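Local coordinates for aminotransferase class-III (Sphaerobacter thermophilus DSM 20745, PDB 6K8H), which is an omega-transaminase of the class-III aminotransferase family, built on the fold shared by the pyridoxal-phosphate-dependent aminotransferase clan, at residues A344-Q349 and M425-V430; A352-V357 and E431-A436; G400-A405 and A438-D443. All coordinates share one frame; numbering follows the deposited sequence.

Contact 1 (A344-Q349 and M425-V430)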
# COMPACT_ATOMS: atom_id res chain seq x y z
N ALA B 344 -25.15 2.72 16.30
CA ALA B 344 -25.42 4.14 16.54
C ALA B 344 -26.08 4.35 17.89
O ALA B 344 -25.76 5.31 18.61
CB ALA B 344 -26.30 4.69 15.41
N THR B 345 -26.98 3.45 18.28
CA THR B 345 -27.58 3.55 19.61
C THR B 345 -26.53 3.38 20.69
O THR B 345 -26.48 4.15 21.66
CB THR B 345 -28.70 2.53 19.75
OG1 THR B 345 -29.74 2.87 18.82
CG2 THR B 345 -29.25 2.54 21.16
N LEU B 346 -25.67 2.36 20.55
CA LEU B 346 -24.62 2.16 21.54
C LEU B 346 -23.68 3.36 21.60
O LEU B 346 -23.23 3.75 22.69
CB LEU B 346 -23.84 0.89 21.21
CG LEU B 346 -24.52 -0.45 21.50
CD1 LEU B 346 -23.68 -1.61 20.98
CD2 LEU B 346 -24.80 -0.60 23.00
N GLY B 347 -23.38 3.97 20.45
CA GLY B 347 -22.51 5.13 20.45
C GLY B 347 -23.15 6.32 21.14
O GLY B 347 -22.49 7.01 21.92
N GLN B 348 -24.43 6.55 20.88
CA GLN B 348 -25.15 7.61 21.59
C GLN B 348 -25.14 7.36 23.10
O GLN B 348 -24.94 8.30 23.88
CB GLN B 348 -26.58 7.73 21.06
CG GLN B 348 -27.25 9.04 21.44
CD GLN B 348 -27.70 9.07 22.89
OE1 GLN B 348 -28.08 8.03 23.46
NE2 GLN B 348 -27.67 10.26 23.50
N GLN B 349 -25.37 6.12 23.52
CA GLN B 349 -25.35 5.80 24.95
C GLN B 349 -23.98 6.05 25.57
O GLN B 349 -23.88 6.61 26.68
CB GLN B 349 -25.78 4.34 25.16
CG GLN B 349 -27.26 4.13 24.92
CD GLN B 349 -27.70 2.70 25.18
OE1 GLN B 349 -27.17 1.76 24.59
NE2 GLN B 349 -28.67 2.54 26.07
N MET B 425 -19.54 -5.63 20.81
CA MET B 425 -19.89 -4.84 21.99
C MET B 425 -21.39 -4.75 22.19
O MET B 425 -22.18 -4.78 21.23
CB MET B 425 -19.32 -3.43 21.90
CG MET B 425 -17.83 -3.36 22.10
SD MET B 425 -17.19 -1.68 21.92
CE MET B 425 -15.45 -2.00 22.19
N GLY B 426 -21.78 -4.63 23.45
CA GLY B 426 -23.13 -4.32 23.83
C GLY B 426 -23.17 -3.30 24.96
O GLY B 426 -22.18 -2.61 25.23
N VAL B 427 -24.33 -3.19 25.61
CA VAL B 427 -24.44 -2.28 26.76
C VAL B 427 -23.39 -2.57 27.83
O VAL B 427 -22.85 -1.61 28.40
CB VAL B 427 -25.88 -2.30 27.29
CG1 VAL B 427 -25.96 -1.66 28.67
CG2 VAL B 427 -26.79 -1.58 26.31
N PRO B 428 -23.08 -3.84 28.18
CA PRO B 428 -22.05 -4.04 29.22
C PRO B 428 -20.71 -3.41 28.89
O PRO B 428 -20.06 -2.83 29.77
CB PRO B 428 -21.96 -5.57 29.32
CG PRO B 428 -23.32 -6.04 28.92
CD PRO B 428 -23.72 -5.12 27.80
N GLU B 429 -20.26 -3.49 27.63
CA GLU B 429 -18.98 -2.87 27.28
C GLU B 429 -19.06 -1.35 27.36
O GLU B 429 -18.10 -0.70 27.79
CB GLU B 429 -18.55 -3.31 25.88
CG GLU B 429 -17.99 -4.74 25.82
CD GLU B 429 -19.07 -5.80 25.98
OE1 GLU B 429 -20.26 -5.51 25.69
OE2 GLU B 429 -18.74 -6.92 26.41
N VAL B 430 -20.19 -0.76 26.95
CA VAL B 430 -20.37 0.69 27.03
C VAL B 430 -20.35 1.16 28.48
O VAL B 430 -19.70 2.15 28.83
CB VAL B 430 -21.69 1.09 26.32
CG1 VAL B 430 -22.03 2.54 26.61
CG2 VAL B 430 -21.58 0.86 24.82

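Contact 2 (A352-V357 and E431-A436)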
# COMPACT_ATOMS: atom_id res chain seq x y z
N ALA B 352 -23.44 9.95 25.72
CA ALA B 352 -24.24 10.55 26.78
C ALA B 352 -23.70 10.19 28.16
O ALA B 352 -23.66 11.04 29.07
CB ALA B 352 -25.70 10.12 26.65
N GLY B 353 -23.27 8.94 28.34
CA GLY B 353 -22.71 8.55 29.62
C GLY B 353 -21.46 9.34 29.97
O GLY B 353 -21.28 9.77 31.12
N VAL B 354 -20.59 9.56 28.98
CA VAL B 354 -19.38 10.34 29.22
C VAL B 354 -19.72 11.79 29.54
O VAL B 354 -19.10 12.42 30.41
CB VAL B 354 -18.44 10.24 28.01
CG1 VAL B 354 -17.32 11.26 28.14
CG2 VAL B 354 -17.88 8.83 27.88
N GLU B 355 -20.70 12.37 28.84
CA GLU B 355 -21.09 13.74 29.14
C GLU B 355 -21.62 13.84 30.57
O GLU B 355 -21.33 14.81 31.28
CB GLU B 355 -22.15 14.24 28.15
CG GLU B 355 -21.61 14.55 26.76
CD GLU B 355 -22.72 14.74 25.74
OE1 GLU B 355 -23.90 14.45 26.08
OE2 GLU B 355 -22.43 15.15 24.59
N GLU B 356 -22.38 12.84 31.01
CA GLU B 356 -22.87 12.85 32.38
C GLU B 356 -21.73 12.72 33.39
O GLU B 356 -21.76 13.37 34.44
CB GLU B 356 -23.91 11.75 32.59
CG GLU B 356 -24.34 11.54 34.05
CD GLU B 356 -25.04 12.75 34.67
OE1 GLU B 356 -25.34 13.73 33.95
OE2 GLU B 356 -25.31 12.72 35.90
N VAL B 357 -20.71 11.90 33.09
CA VAL B 357 -19.56 11.77 33.99
C VAL B 357 -18.84 13.11 34.12
O VAL B 357 -18.47 13.54 35.22
CB VAL B 357 -18.59 10.67 33.49
CG1 VAL B 357 -17.23 10.79 34.18
CG2 VAL B 357 -19.17 9.30 33.72
N GLU B 431 -21.09 0.47 29.34
CA GLU B 431 -21.07 0.81 30.76
C GLU B 431 -19.68 0.63 31.37
O GLU B 431 -19.25 1.44 32.19
CB GLU B 431 -22.11 -0.03 31.51
CG GLU B 431 -23.49 0.53 31.32
CD GLU B 431 -24.59 -0.37 31.82
OE1 GLU B 431 -24.31 -1.52 32.22
OE2 GLU B 431 -25.76 0.08 31.81
N ALA B 432 -18.95 -0.42 30.97
CA ALA B 432 -17.59 -0.58 31.46
C ALA B 432 -16.73 0.61 31.04
O ALA B 432 -15.94 1.13 31.84
CB ALA B 432 -16.98 -1.89 30.96
N PHE B 433 -16.87 1.06 29.78
CA PHE B 433 -16.14 2.24 29.36
C PHE B 433 -16.49 3.45 30.23
O PHE B 433 -15.59 4.15 30.73
CB PHE B 433 -16.39 2.57 27.88
CG PHE B 433 -15.60 3.74 27.41
CD1 PHE B 433 -16.08 5.04 27.58
CD2 PHE B 433 -14.34 3.56 26.85
CE1 PHE B 433 -15.34 6.13 27.18
CE2 PHE B 433 -13.58 4.65 26.44
CZ PHE B 433 -14.08 5.94 26.60
N VAL B 434 -17.78 3.71 30.43
CA VAL B 434 -18.18 4.93 31.14
C VAL B 434 -17.70 4.89 32.59
O VAL B 434 -17.19 5.90 33.12
CB VAL B 434 -19.71 5.13 31.05
CG1 VAL B 434 -20.16 6.27 31.97
CG2 VAL B 434 -20.11 5.43 29.61
N ASP B 435 -17.83 3.73 33.25
CA ASP B 435 -17.34 3.59 34.62
C ASP B 435 -15.83 3.79 34.70
O ASP B 435 -15.33 4.48 35.61
CB ASP B 435 -17.72 2.21 35.17
CG ASP B 435 -19.22 2.07 35.40
OD1 ASP B 435 -19.95 3.09 35.31
OD2 ASP B 435 -19.67 0.94 35.68
N ALA B 436 -15.08 3.19 33.76
CA ALA B 436 -13.63 3.34 33.76
C ALA B 436 -13.22 4.78 33.50
O ALA B 436 -12.22 5.24 34.04
CB ALA B 436 -13.01 2.41 32.73

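Contact 3 (G400-A405 and A438-D443)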
# COMPACT_ATOMS: atom_id res chain seq x y z
N GLY B 400 -3.33 13.01 28.74
CA GLY B 400 -2.40 11.90 28.91
C GLY B 400 -2.62 11.16 30.22
O GLY B 400 -2.52 9.93 30.26
N ARG B 401 -2.90 11.90 31.30
CA ARG B 401 -3.22 11.23 32.56
C ARG B 401 -4.49 10.37 32.41
O ARG B 401 -4.53 9.22 32.86
CB ARG B 401 -3.40 12.25 33.68
CG ARG B 401 -2.10 12.79 34.27
CD ARG B 401 -2.33 13.66 35.53
NE ARG B 401 -1.06 14.01 36.17
CZ ARG B 401 -0.37 13.18 36.95
NH1 ARG B 401 -0.82 11.95 37.18
NH2 ARG B 401 0.78 13.56 37.48
N VAL B 402 -5.53 10.92 31.77
CA VAL B 402 -6.76 10.16 31.61
C VAL B 402 -6.51 8.91 30.77
O VAL B 402 -6.98 7.81 31.10
CB VAL B 402 -7.87 11.04 30.98
CG1 VAL B 402 -9.10 10.21 30.63
CG2 VAL B 402 -8.24 12.17 31.94
N HIS B 403 -5.73 9.04 29.69
CA HIS B 403 -5.45 7.90 28.83
C HIS B 403 -4.66 6.82 29.57
O HIS B 403 -4.99 5.63 29.48
CB HIS B 403 -4.69 8.36 27.58
CG HIS B 403 -4.20 7.24 26.72
ND1 HIS B 403 -2.92 6.75 26.80
CD2 HIS B 403 -4.83 6.51 25.77
CE1 HIS B 403 -2.77 5.77 25.93
NE2 HIS B 403 -3.92 5.60 25.29
N GLU B 404 -3.62 7.22 30.31
CA GLU B 404 -2.83 6.24 31.05
C GLU B 404 -3.67 5.52 32.10
O GLU B 404 -3.57 4.29 32.26
CB GLU B 404 -1.63 6.94 31.70
CG GLU B 404 -0.72 6.05 32.54
CD GLU B 404 0.16 5.12 31.71
OE1 GLU B 404 0.17 5.21 30.46
OE2 GLU B 404 0.87 4.29 32.32
N ALA B 405 -4.53 6.25 32.82
CA ALA B 405 -5.40 5.61 33.80
C ALA B 405 -6.37 4.64 33.13
O ALA B 405 -6.59 3.52 33.62
CB ALA B 405 -6.16 6.65 34.62
N ALA B 438 -14.95 7.48 34.39
CA ALA B 438 -15.16 8.19 35.66
C ALA B 438 -13.99 7.97 36.61
O ALA B 438 -13.44 8.92 37.20
CB ALA B 438 -16.47 7.74 36.30
N ALA B 439 -13.56 6.71 36.74
CA ALA B 439 -12.42 6.44 37.61
C ALA B 439 -11.15 7.10 37.10
O ALA B 439 -10.34 7.62 37.89
CB ALA B 439 -12.24 4.93 37.76
N ALA B 440 -10.94 7.11 35.78
CA ALA B 440 -9.73 7.70 35.21
C ALA B 440 -9.70 9.21 35.40
O ALA B 440 -8.64 9.79 35.62
CB ALA B 440 -9.64 7.36 33.72
N LEU B 441 -10.85 9.86 35.28
CA LEU B 441 -10.94 11.29 35.55
C LEU B 441 -10.56 11.58 37.01
O LEU B 441 -9.76 12.49 37.29
CB LEU B 441 -12.34 11.78 35.22
CG LEU B 441 -12.66 13.24 34.91
CD1 LEU B 441 -11.71 13.78 33.85
CD2 LEU B 441 -14.12 13.33 34.45
N GLN B 442 -11.07 10.76 37.93
CA GLN B 442 -10.72 10.98 39.36
C GLN B 442 -9.21 10.82 39.52
O GLN B 442 -8.59 11.72 40.10
CB GLN B 442 -11.51 10.00 40.23
CG GLN B 442 -13.00 10.31 40.26
CD GLN B 442 -13.83 9.18 40.82
OE1 GLN B 442 -13.31 8.22 41.38
NE2 GLN B 442 -15.14 9.29 40.67
N ASP B 443 -8.63 9.78 38.93
CA ASP B 443 -7.18 9.59 38.97
C ASP B 443 -6.43 10.80 38.45
O ASP B 443 -5.48 11.29 39.08
CB ASP B 443 -6.79 8.38 38.15
CG ASP B 443 -7.23 7.08 38.75
OD1 ASP B 443 -7.78 7.06 39.88
OD2 ASP B 443 -6.99 6.07 38.08
O HOH W 1 -3.11 10.40 36.71

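Contact 1 (A344-Q349 and M425-V430)
Leu346 meets the segment from Met425 to Val430 with both of its methyl groups, and it gives the contact its centre. CG stands anti to the carbonyl carbon (chi1 -75°) and the chain runs on extended, which carries the isobutyl fork across to the start of the opposing helix. The two branches then divide the work. Leu346 CD1 lies against the loop, 3.5 Å from Met425 O, an oxygen that also accepts a hydrogen bond from Arg342. CD2 packs on the peptide leading into the helix, 3.7 Å from Val427 N, and touches two valine methyls as well: Val427 CG2 and Val430 CG2 each lie 4.0 Å from Leu346 CD2.

This peptide belongs to a helix start with half of a capping box. Gly426 occupies the N-cap position and has no side chain to cap with, but its backbone N donates to Glu429 OE1 at 2.8 Å. The bond reaches the carboxylate oxygen on its anti side, 34° out of the carboxylate plane, and holds the glutamate back against its own first turn. Leu346 thus packs on a helix beginning in what is, by the family fold, the small C-terminal domain.

Farther along, the valines and Gln349 extend the interface. Val430, buried like Leu346, places CG2 against Leu346 O, while its CG1, anti to the backbone N (chi1 169°), comes within 4.1 Å of Gln349 C. The Gln349 chain stretches beyond CG and crosses the Val427 side chain at about a right angle, with Gln349 OE1 3.8 Å from Val427 CG2. That approach is van der Waals packing of an amide oxygen on a methyl. It lies at the more exposed border of the contact, whereas the buried Leu346 also rests on Leu421 of a nearby loop.

Contact 2 (A352-V357 and E431-A436)
Val354, Val357 and Val434 share one rotamer, CG1 anti to the backbone N and CG2 anti to the carbonyl carbon, and Phe433, its CG likewise anti to the backbone N (chi1 -177°), carries its ring out to where the CE1 edge reaches Val354. The valine setting gives Val434 two branches with different tasks. Val434 CG2 comes down on the backbone of the facing helix, 4.1 Å from Gly353 CA, where the glycine interposes no side chain. Val434 CG1 lies 3.8 Å from Gly353 O and reaches 3.6 Å from Val357 CG2, the two valine side chains passing each other in opposite directions. The Phe433 ring extends beside this row, and Val354 CG2 meets it at the edge, in the ring plane, 3.8 Å from Phe433 CE1.

The axes of the two short helical segments run nearly parallel, inclined by 18° and 9.4 Å apart at closest approach. Val354 continues onto Val367 and Ile376, and Phe433 onto Phe374 and Ile376, so this side of the helix pair lies over the antiparallel sheet of the small domain. Phe374 and Phe433 meet edge-to-face.

Every side-chain partner across the contact is a hydrocarbon group. The carbonyls touched, Gly353 O and Val434 O, meet methyl groups, and Gly353 O already accepts the helical bond from Val357 N. Cohesion here therefore probably comes from burial and close fit, not from directional polar bonds.

Contact 3 (G400-A405 and A438-D443)
Ala440 is the first residue of 438-443 to touch the segment 400-405, and it does so with its single methyl. Ala440 CB lies 3.7 Å from Ala405 CB; the two methyls pass side by side, and the backbones come close: the CA atoms of Ala405 and Ala440 are 5.0 Å apart. The same methyl rests on the neighbouring backbone, 3.8 Å from Val402 O, with Val402 CG1 a little farther off.

At Leu441 the CB points away from the partner helix. CG stands roughly anti to the backbone N (chi1 -158°), and Leu441 CD1 still reaches Val402 CG2, at 4.3 Å, a loose apolar touch.

One turn beyond Ala440, Asp443 reaches the same Ala405 methyl from a direction about square to that of Ala440. Its CG, anti to the carbonyl carbon (chi1 -69°), sets the carboxylate beside the alanine, with Asp443 OD2 3.6 Å from Ala405 CB. Packing on a methyl does nothing for the charge of this oxygen, which is met by a salt bridge to Arg409. The backbone of Asp443 has a more tenuous link: a water that accepts from Arg401 NH1 at 2.8 Å, at the edge of the guanidinium and in its plane, donates a weak bond to Asp443 O at 3.5 Å.

The N-to-C directions of the two segments differ by 130°, with the axes 8.2 Å apart at closest approach, a close crossing in which an alanine of each helix sits where the backbones come nearest. Leu441 also packs on Val357, Leu358 and Ala361 of helix 337-361, and Val402 on Leu378 and Leu417, beside the ends of strands 373-377 and 418-420. Helix 427-445 thus has helices 337-361 and 393-408 as neighbours.

Overall arrangement
Followed from the N terminus, the chain lays down the first partners of contacts 1 and 2 on helix 337-361, forms strands 366-370 and 373-377, and supplies the first partner of contact 3 on helix 393-408. Helix 427-445 with its lead-in then collects all three second partners in the same order, closing contacts 1, 2 and 3 in turn. Each pair of contacts therefore crosses along the sequence, and none nests. Contacts 1 and 2 are successive steps of one helix pair, their centres 10 Å apart. Contact 3 touches contact 2, Val357 CG1 lying 3.6 Å from Ala438 CA, and joins helix 393-408 to that pair.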